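Local coordinates for ABC-type transport system, molybdenum-specific extracellular solute-binding protein (Clostridium difficile, PDB 4KD5) that probably binds molybdate or tungstate outside the cell, as the substrate-binding component of an ABC transporter, at residues S78-D83 against V196-A201; L84-L89 against T184-H189; I113-A118 against V164-F169. One frame throughout, in Å; residues are numbered along the deposited sequence.

Interaction 1: residues S78-D83 against V196-A201; sequences SDTMKD and VSVIKA. With FMT (formic acid), chain H.
K82 and V196 exchange two backbone hydrogen bonds: K82 N reaches V196 O at 3.1 Å, and V196 N reaches K82 O at 2.8 Å, both nearly straight. They form an antiparallel hydrogen-bonded pair that joins strand 82-94 to strand 193-198 in the sheet of one lobe of this type II periplasmic-binding-protein fold. Just before the pair, the chain is a turn closed by M81 N on S78 O, and from that turn T80 makes a side-chain bond to strand 193-198. Its OG1, held between the backbone N and the carbonyl carbon (chi1 69°), accepts V198 N at 2.9 Å with an N-H...O angle of 157°. The same oxygen is hydrogen-bonded to V77 O, so the hydroxyl joins the turn's approach to the edge of strand 193-198. S197 OG stands 3.4 Å from T80 OG1, at best a weak bond. V196 O also lies near M81 CA, a C-H...O contact beside the stronger bond from K82 N. The lysine chain of K82 doubles back along the turn until NZ meets D79 O at 2.9 Å, in the carbonyl plane. Among the apolar groups, the side chains of T80 and V198 cross at about a right angle, CG2 of T80 against CG2 of V198. V196 projects to the same face of the sheet as K82, where E212 of helix 205-215 packs against both. M81, a selenomethionine, turns away from strand 193-198, but its CG still passes 3.7 Å from S197 OG; K148 of the second subunit packs on M81. Past the strand, a formic acid molecule, probably from the crystallisation liquor, takes a hydrogen bond from A201 N through O1 at 2.8 Å.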
loop_
_atom_site.group_PDB
_atom_site.type_symbol
_atom_site.label_atom_id
_atom_site.label_comp_id
_atom_site.label_asym_id
_atom_site.label_seq_id
_atom_site.Cartn_x
_atom_site.Cartn_y
_atom_site.Cartn_z
ATOM N N SER A 78 4.556 7.785 -12.477
ATOM C CA SER A 78 4.542 7.382 -13.888
ATOM C C SER A 78 3.945 6.006 -14.192
ATOM O O SER A 78 3.172 5.854 -15.139
ATOM C CB SER A 78 5.951 7.474 -14.482
ATOM O OG SER A 78 6.430 8.800 -14.476
ATOM N N ASP A 79 4.311 5.005 -13.398
ATOM C CA ASP A 79 3.856 3.640 -13.641
ATOM C C ASP A 79 2.365 3.431 -13.363
ATOM O O ASP A 79 1.827 2.359 -13.632
ATOM C CB ASP A 79 4.698 2.634 -12.849
ATOM C CG ASP A 79 5.191 3.193 -11.530
ATOM O OD1 ASP A 79 5.056 2.496 -10.499
ATOM O OD2 ASP A 79 5.724 4.323 -11.524
ATOM N N THR A 80 1.699 4.457 -12.837
ATOM C CA THR A 80 0.255 4.396 -12.616
ATOM C C THR A 80 -0.517 5.013 -13.773
ATOM O O THR A 80 -1.745 5.043 -13.751
ATOM C CB THR A 80 -0.171 5.085 -11.306
ATOM O OG1 THR A 80 0.025 6.500 -11.419
ATOM C CG2 THR A 80 0.634 4.549 -10.140
HETATM N N MSE A 81 0.199 5.522 -14.772
HETATM C CA MSE A 81 -0.463 6.117 -15.931
HETATM C C MSE A 81 -1.140 5.037 -16.770
HETATM O O MSE A 81 -0.478 4.141 -17.305
HETATM C CB MSE A 81 0.523 6.916 -16.787
HETATM C CG MSE A 81 1.093 8.132 -16.071
HETATM SE SE MSE A 81 2.593 8.969 -16.987
HETATM C CE MSE A 81 1.617 9.864 -18.405
ATOM N N LYS A 82 -2.464 5.127 -16.877
ATOM C CA LYS A 82 -3.255 4.154 -17.627
ATOM C C LYS A 82 -4.440 4.809 -18.315
ATOM O O LYS A 82 -4.867 5.900 -17.932
ATOM C CB LYS A 82 -3.768 3.047 -16.697
ATOM C CG LYS A 82 -2.877 1.826 -16.615
ATOM C CD LYS A 82 -2.223 1.703 -15.250
ATOM C CE LYS A 82 -1.026 0.764 -15.318
ATOM N NZ LYS A 82 -0.419 0.530 -13.977
ATOM N N ASP A 83 -4.977 4.126 -19.318
ATOM C CA ASP A 83 -6.216 4.549 -19.941
ATOM C C ASP A 83 -7.378 3.895 -19.210
ATOM O O ASP A 83 -7.531 2.675 -19.248
ATOM C CB ASP A 83 -6.220 4.176 -21.425
ATOM C CG ASP A 83 -5.212 4.968 -22.224
ATOM O OD1 ASP A 83 -4.884 6.089 -21.797
ATOM O OD2 ASP A 83 -4.744 4.464 -23.267
ATOM N N VAL A 196 -6.014 7.997 -16.465
ATOM C CA VAL A 196 -5.988 8.164 -15.018
ATOM C C VAL A 196 -4.535 8.082 -14.550
ATOM O O VAL A 196 -3.717 7.410 -15.176
ATOM C CB VAL A 196 -6.858 7.086 -14.311
ATOM C CG1 VAL A 196 -6.298 5.693 -14.549
ATOM C CG2 VAL A 196 -6.971 7.353 -12.814
ATOM N N SER A 197 -4.204 8.781 -13.468
ATOM C CA SER A 197 -2.873 8.661 -12.874
ATOM C C SER A 197 -2.881 9.017 -11.392
ATOM O O SER A 197 -3.651 9.875 -10.962
ATOM C CB SER A 197 -1.872 9.552 -13.612
ATOM O OG SER A 197 -0.573 9.391 -13.074
ATOM N N VAL A 198 -2.026 8.360 -10.613
ATOM C CA VAL A 198 -1.819 8.752 -9.222
ATOM C C VAL A 198 -0.881 9.957 -9.206
ATOM O O VAL A 198 0.096 9.996 -9.958
ATOM C CB VAL A 198 -1.220 7.605 -8.387
ATOM C CG1 VAL A 198 -0.911 8.069 -6.973
ATOM C CG2 VAL A 198 -2.176 6.431 -8.340
ATOM N N ILE A 199 -1.182 10.943 -8.365
ATOM C CA ILE A 199 -0.365 12.149 -8.276
ATOM C C ILE A 199 0.872 11.905 -7.403
ATOM O O ILE A 199 0.776 11.270 -6.354
ATOM C CB ILE A 199 -1.195 13.321 -7.729
ATOM C CG1 ILE A 199 -2.442 13.526 -8.586
ATOM C CG2 ILE A 199 -0.383 14.595 -7.690
ATOM C CD1 ILE A 199 -2.139 13.784 -10.047
ATOM N N LYS A 200 2.026 12.408 -7.840
ATOM C CA LYS A 200 3.303 12.165 -7.162
ATOM C C LYS A 200 3.346 12.741 -5.748
ATOM O O LYS A 200 3.833 12.098 -4.819
ATOM C CB LYS A 200 4.445 12.749 -7.999
ATOM C CG LYS A 200 5.837 12.436 -7.484
ATOM C CD LYS A 200 6.180 10.973 -7.684
ATOM C CE LYS A 200 7.599 10.817 -8.208
ATOM N NZ LYS A 200 7.826 11.626 -9.438
ATOM N N ALA A 201 2.820 13.950 -5.589
ATOM C CA ALA A 201 2.860 14.641 -4.299
ATOM C C ALA A 201 1.879 14.078 -3.278
ATOM O O ALA A 201 1.893 14.481 -2.114
ATOM C CB ALA A 201 2.622 16.120 -4.483
HETATM C C FMT H . 2.215 16.783 -7.951
HETATM O O1 FMT H . 2.881 15.792 -7.648
HETATM O O2 FMT H . 1.971 17.729 -7.200
#

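Interaction 2: residues L84-L89 against T184-H189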
loop_
_atom_site.group_PDB
_atom_site.type_symbol
_atom_site.label_atom_id
_atom_site.label_comp_id
_atom_site.label_asym_id
_atom_site.label_seq_id
_atom_site.Cartn_x
_atom_site.Cartn_y
_atom_site.Cartn_z
ATOM N N LEU A 84 -8.170 4.710 -18.519
ATOM C CA LEU A 84 -9.290 4.209 -17.734
ATOM C C LEU A 84 -10.410 3.699 -18.641
ATOM O O LEU A 84 -10.621 2.489 -18.762
ATOM C CB LEU A 84 -9.802 5.306 -16.802
ATOM C CG LEU A 84 -10.914 4.933 -15.833
ATOM C CD1 LEU A 84 -10.563 3.616 -15.184
ATOM C CD2 LEU A 84 -11.099 6.025 -14.791
ATOM N N VAL A 85 -11.119 4.629 -19.275
ATOM C CA VAL A 85 -12.136 4.279 -20.258
ATOM C C VAL A 85 -11.977 5.136 -21.504
ATOM O O VAL A 85 -11.183 6.077 -21.533
ATOM C CB VAL A 85 -13.567 4.446 -19.717
ATOM C CG1 VAL A 85 -13.757 3.640 -18.448
ATOM C CG2 VAL A 85 -13.872 5.915 -19.457
ATOM N N LYS A 86 -12.741 4.803 -22.533
ATOM C CA LYS A 86 -12.762 5.603 -23.743
ATOM C C LYS A 86 -14.207 5.811 -24.157
ATOM O O LYS A 86 -15.090 5.058 -23.745
ATOM C CB LYS A 86 -11.962 4.930 -24.860
ATOM C CG LYS A 86 -12.524 3.587 -25.305
ATOM C CD LYS A 86 -11.638 2.897 -26.351
ATOM C CE LYS A 86 -10.338 3.641 -26.634
ATOM N NZ LYS A 86 -9.239 3.296 -25.685
ATOM N N ASN A 87 -14.458 6.841 -24.957
ATOM C CA ASN A 87 -15.808 7.087 -25.437
ATOM C C ASN A 87 -15.942 6.682 -26.893
ATOM O O ASN A 87 -14.944 6.415 -27.564
ATOM C CB ASN A 87 -16.181 8.558 -25.256
ATOM C CG ASN A 87 -17.515 8.736 -24.567
ATOM O OD1 ASN A 87 -18.448 7.959 -24.783
ATOM N ND2 ASN A 87 -17.611 9.757 -23.720
ATOM N N ASP A 88 -17.176 6.621 -27.376
ATOM C CA ASP A 88 -17.421 6.360 -28.786
ATOM C C ASP A 88 -18.167 7.522 -29.415
ATOM O O ASP A 88 -19.038 8.118 -28.785
ATOM C CB ASP A 88 -18.211 5.060 -28.969
ATOM C CG ASP A 88 -17.321 3.882 -29.309
ATOM O OD1 ASP A 88 -16.283 4.099 -29.964
ATOM O OD2 ASP A 88 -17.658 2.744 -28.924
ATOM N N LEU A 89 -17.806 7.854 -30.652
ATOM C CA LEU A 89 -18.516 8.887 -31.400
ATOM C C LEU A 89 -19.662 8.200 -32.130
ATOM O O LEU A 89 -19.437 7.298 -32.944
ATOM C CB LEU A 89 -17.590 9.557 -32.411
ATOM C CG LEU A 89 -17.731 11.049 -32.721
ATOM C CD1 LEU A 89 -17.809 11.281 -34.210
ATOM C CD2 LEU A 89 -18.935 11.662 -32.045
ATOM N N THR A 184 -19.663 5.188 -35.026
ATOM C CA THR A 184 -18.601 5.386 -36.008
ATOM C C THR A 184 -17.480 4.390 -35.760
ATOM O O THR A 184 -17.195 4.045 -34.612
ATOM C CB THR A 184 -18.040 6.829 -35.994
ATOM O OG1 THR A 184 -17.329 7.069 -34.775
ATOM C CG2 THR A 184 -19.163 7.844 -36.140
ATOM N N ASP A 185 -16.843 3.946 -36.827
ATOM C CA ASP A 185 -15.723 3.043 -36.718
ATOM C C ASP A 185 -14.598 3.745 -35.981
ATOM O O ASP A 185 -14.303 4.897 -36.239
ATOM C CB ASP A 185 -15.263 2.642 -38.114
ATOM C CG ASP A 185 -14.511 1.342 -38.129
ATOM O OD1 ASP A 185 -13.879 1.001 -37.113
ATOM O OD2 ASP A 185 -14.544 0.652 -39.162
ATOM N N GLU A 186 -13.960 3.034 -35.071
ATOM C CA GLU A 186 -12.875 3.602 -34.277
ATOM C C GLU A 186 -11.645 3.945 -35.117
ATOM O O GLU A 186 -10.879 4.841 -34.764
ATOM C CB GLU A 186 -12.498 2.646 -33.141
ATOM C CG GLU A 186 -13.599 2.420 -32.116
ATOM C CD GLU A 186 -13.171 2.806 -30.711
ATOM O OE1 GLU A 186 -13.940 2.549 -29.761
ATOM O OE2 GLU A 186 -12.065 3.368 -30.560
ATOM N N LYS A 187 -11.467 3.229 -36.225
ATOM C CA LYS A 187 -10.346 3.452 -37.141
ATOM C C LYS A 187 -10.368 4.843 -37.769
ATOM O O LYS A 187 -9.362 5.309 -38.302
ATOM C CB LYS A 187 -10.383 2.428 -38.281
ATOM C CG LYS A 187 -10.275 0.963 -37.880
ATOM C CD LYS A 187 -10.665 0.067 -39.064
ATOM C CE LYS A 187 -10.372 -1.409 -38.809
ATOM N NZ LYS A 187 -8.924 -1.736 -38.936
ATOM N N THR A 188 -11.525 5.496 -37.710
ATOM C CA THR A 188 -11.767 6.728 -38.458
ATOM C C THR A 188 -11.474 8.023 -37.690
ATOM O O THR A 188 -11.675 9.114 -38.225
ATOM C CB THR A 188 -13.211 6.775 -38.993
ATOM O OG1 THR A 188 -14.126 6.816 -37.893
ATOM C CG2 THR A 188 -13.505 5.547 -39.836
ATOM N N HIS A 189 -11.014 7.903 -36.444
ATOM C CA HIS A 189 -10.697 9.079 -35.627
ATOM C C HIS A 189 -9.709 8.784 -34.497
ATOM O O HIS A 189 -9.510 7.630 -34.115
ATOM C CB HIS A 189 -11.978 9.699 -35.049
ATOM C CG HIS A 189 -12.660 8.852 -34.047
ATOM N ND1 HIS A 189 -13.579 7.838 -34.401
ATOM C CD2 HIS A 189 -12.614 8.807 -32.696
ATOM C CE1 HIS A 189 -14.012 7.264 -33.323
ATOM N NE2 HIS A 189 -13.462 7.807 -32.266
HETATM O O HOH W 1 -12.085 6.036 -29.275
#
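The carboxylates of D88 and E186 meet with their planes turned 79° apart and their side chains crossing at about a right angle, bringing D88 OD1 to 2.8 Å from E186 OE1. Neither oxygen can donate as a carboxylate, so the closeness would probably raise the proton affinity of one; D88 is buried, E186 partly exposed. E186 gets there through a bend at chi2, which swings its head across to strand 82-94. Its other oxygen, OE2, takes a hydrogen bond from a water at 3.0 Å, which also reaches N87 O weakly. K86 crosses E186 at a slant, offering its CD to OE1; its NZ is 5.6 Å from E186 OE2 and makes a salt bridge with E233 instead. Strand 82-94 passes from one lobe of the binding-protein fold to the other, and the 3-10 turn 186-188 lies beside this passage, in the loop between strands 178-183 and 193-198. Farther along, T184 grips L89 O twice. T184 N comes nearly end-on to the carbonyl at 3.0 Å, whereas T184 OG1 donates at 2.8 Å from a position tilted 28° out of the carbonyl plane. With OG1 tucked between its backbone N and carbonyl carbon (chi1 68°), T184 sets the hydroxyl over L89 CB as well; its CG2 lies close to L89 O, L89 CD1 only loosely against it. L89 CB lies obliquely to the H189 ring, 4.3 Å from CE1, and E186 O sits above one face, toward the rim. V130 of helix 122-133 packs against both L89 and H189.

Interaction 3: residues I113-A118 against V164-F169; sequences IAVGEA and VGFVYF
Strands 113-116 and 164-168 run parallel, their axes 4.6 Å apart at closest and 22° from alignment, with I113 beside V164 and A114 beside G165. A114 carries both backbone hydrogen bonds: its N donates to V164 O at 2.9 Å, almost perfectly straight, and its O accepts F166 N at 2.9 Å, so that G165 is bracketed. G165 CA lies 3.2 Å from A114 O, a C-H...O contact beside the bond from F166 N. On one face of the sheet, I113 and V164 lie side by side and point the same way, CG1 of I113 against CG2 of V164 at 3.7 Å. The two strands belong to the parallel alpha/beta core of one lobe. Strand 113-116 has 144-147 as its other parallel neighbour, and each step in the order 113-116, 144-147, 164-168 passes through a helix, 122-133 and then 150-159, as in beta-alpha-beta units. F166 fills the row next to I113 and V115. With CG anti to the carbonyl carbon (chi1 -81°), its ring lies alongside both aliphatic side chains: I113 CG2 comes to the ring edge near its plane, 4.0 Å from CE2, while V115 CG1 approaches CD2 obliquely at 3.7 Å. A114 O also lies near the ring plane, at the edge. A127 of helix 122-133 and L89 of strand 82-94 pack on F166 as well. The A114 methyl points to the other face and packs on A162. Y168, two residues beyond F166, is a predicted molybdate-binding residue and packs on P122, A123 and Y126 of helix 122-133.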
loop_
_atom_site.group_PDB
_atom_site.type_symbol
_atom_site.label_atom_id
_atom_site.label_comp_id
_atom_site.label_asym_id
_atom_site.label_seq_id
_atom_site.Cartn_x
_atom_site.Cartn_y
_atom_site.Cartn_z
ATOM N N ILE A 113 -27.445 17.844 -40.646
ATOM C CA ILE A 113 -26.570 17.067 -39.772
ATOM C C ILE A 113 -26.012 17.956 -38.659
ATOM O O ILE A 113 -25.261 18.896 -38.921
ATOM C CB ILE A 113 -25.404 16.441 -40.565
ATOM C CG1 ILE A 113 -25.941 15.506 -41.650
ATOM C CG2 ILE A 113 -24.454 15.691 -39.647
ATOM C CD1 ILE A 113 -24.874 14.902 -42.539
ATOM N N ALA A 114 -26.377 17.656 -37.415
ATOM C CA ALA A 114 -25.918 18.453 -36.275
ATOM C C ALA A 114 -24.574 17.958 -35.754
ATOM O O ALA A 114 -24.422 16.777 -35.437
ATOM C CB ALA A 114 -26.944 18.437 -35.165
ATOM N N VAL A 115 -23.603 18.866 -35.655
ATOM C CA VAL A 115 -22.303 18.553 -35.057
ATOM C C VAL A 115 -21.852 19.695 -34.154
ATOM O O VAL A 115 -22.331 20.824 -34.286
ATOM C CB VAL A 115 -21.203 18.319 -36.123
ATOM C CG1 VAL A 115 -21.522 17.126 -37.007
ATOM C CG2 VAL A 115 -21.004 19.574 -36.960
ATOM N N GLY A 116 -20.924 19.412 -33.246
ATOM C CA GLY A 116 -20.346 20.464 -32.430
ATOM C C GLY A 116 -19.369 21.298 -33.243
ATOM O O GLY A 116 -18.823 20.813 -34.242
ATOM N N GLU A 117 -19.155 22.548 -32.835
ATOM C CA GLU A 117 -18.180 23.400 -33.508
ATOM C C GLU A 117 -16.805 22.732 -33.461
ATOM O O GLU A 117 -16.335 22.336 -32.397
ATOM C CB GLU A 117 -18.161 24.804 -32.886
ATOM C CG GLU A 117 -19.333 25.686 -33.331
ATOM C CD GLU A 117 -19.686 26.782 -32.330
ATOM O OE1 GLU A 117 -20.778 27.378 -32.464
ATOM O OE2 GLU A 117 -18.880 27.048 -31.414
ATOM N N ALA A 118 -16.174 22.612 -34.626
ATOM C CA ALA A 118 -15.000 21.754 -34.812
ATOM C C ALA A 118 -13.779 22.073 -33.941
ATOM O O ALA A 118 -12.843 21.277 -33.878
ATOM C CB ALA A 118 -14.605 21.725 -36.277
ATOM N N VAL A 164 -30.127 14.188 -38.197
ATOM C CA VAL A 164 -29.186 13.373 -37.435
ATOM C C VAL A 164 -28.180 14.235 -36.679
ATOM O O VAL A 164 -28.133 15.454 -36.859
ATOM C CB VAL A 164 -28.414 12.382 -38.324
ATOM C CG1 VAL A 164 -29.369 11.508 -39.091
ATOM C CG2 VAL A 164 -27.512 13.136 -39.287
ATOM N N GLY A 165 -27.371 13.593 -35.840
ATOM C CA GLY A 165 -26.356 14.294 -35.075
ATOM C C GLY A 165 -25.156 13.433 -34.726
ATOM O O GLY A 165 -25.221 12.202 -34.788
ATOM N N PHE A 166 -24.052 14.085 -34.371
ATOM C CA PHE A 166 -22.859 13.382 -33.909
ATOM C C PHE A 166 -22.593 13.718 -32.448
ATOM O O PHE A 166 -22.554 14.889 -32.064
ATOM C CB PHE A 166 -21.646 13.726 -34.775
ATOM C CG PHE A 166 -21.580 12.946 -36.055
ATOM C CD1 PHE A 166 -21.016 11.680 -36.075
ATOM C CD2 PHE A 166 -22.086 13.471 -37.234
ATOM C CE1 PHE A 166 -20.953 10.951 -37.251
ATOM C CE2 PHE A 166 -22.026 12.745 -38.414
ATOM C CZ PHE A 166 -21.459 11.485 -38.421
ATOM N N VAL A 167 -22.407 12.683 -31.638
ATOM C CA VAL A 167 -22.391 12.852 -30.193
ATOM C C VAL A 167 -21.646 11.680 -29.542
ATOM O O VAL A 167 -21.459 10.649 -30.180
ATOM C CB VAL A 167 -23.845 12.982 -29.682
ATOM C CG1 VAL A 167 -24.304 11.708 -29.006
ATOM C CG2 VAL A 167 -23.993 14.167 -28.758
ATOM N N TYR A 168 -21.190 11.843 -28.301
ATOM C CA TYR A 168 -20.587 10.722 -27.576
ATOM C C TYR A 168 -21.675 9.752 -27.123
ATOM O O TYR A 168 -22.802 10.167 -26.867
ATOM C CB TYR A 168 -19.795 11.207 -26.358
ATOM C CG TYR A 168 -18.510 11.928 -26.684
ATOM C CD1 TYR A 168 -17.921 11.815 -27.933
ATOM C CD2 TYR A 168 -17.881 12.715 -25.734
ATOM C CE1 TYR A 168 -16.743 12.471 -28.227
ATOM C CE2 TYR A 168 -16.706 13.372 -26.018
ATOM C CZ TYR A 168 -16.144 13.247 -27.267
ATOM O OH TYR A 168 -14.974 13.898 -27.556
ATOM N N PHE A 169 -21.350 8.468 -27.009
ATOM C CA PHE A 169 -22.345 7.503 -26.558
ATOM C C PHE A 169 -22.812 7.818 -25.141
ATOM O O PHE A 169 -23.977 7.624 -24.806
ATOM C CB PHE A 169 -21.801 6.082 -26.627
ATOM C CG PHE A 169 -22.852 5.031 -26.448
ATOM C CD1 PHE A 169 -23.903 4.925 -27.349
ATOM C CD2 PHE A 169 -22.793 4.144 -25.386
ATOM C CE1 PHE A 169 -24.876 3.958 -27.189
ATOM C CE2 PHE A 169 -23.765 3.170 -25.222
ATOM C CZ PHE A 169 -24.808 3.078 -26.125
#

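Strand 82-94 links the contacts: interactions 1 and 2 use successive parts of it, and strand 164-168 of interaction 3 pairs antiparallel with it. Interactions 1 and 2, centres 22 Å apart, touch where V196 CG1 packs on L84 CB at 4.2 Å. Interactions 2 and 3, centres 14 Å apart, are joined by a probable hydrogen bond from F169 N to D88 O of 2.9 Å. Interactions 1 and 3 lie on opposite sides of the chain's centre. Interactions 2 and 3 lie near the predicted molybdate site: Y168 belongs to interaction 3, its side chain about 4 Å from that of L89. Interaction 1 is more remote, the side chains of V196 and S43 about 11 Å apart.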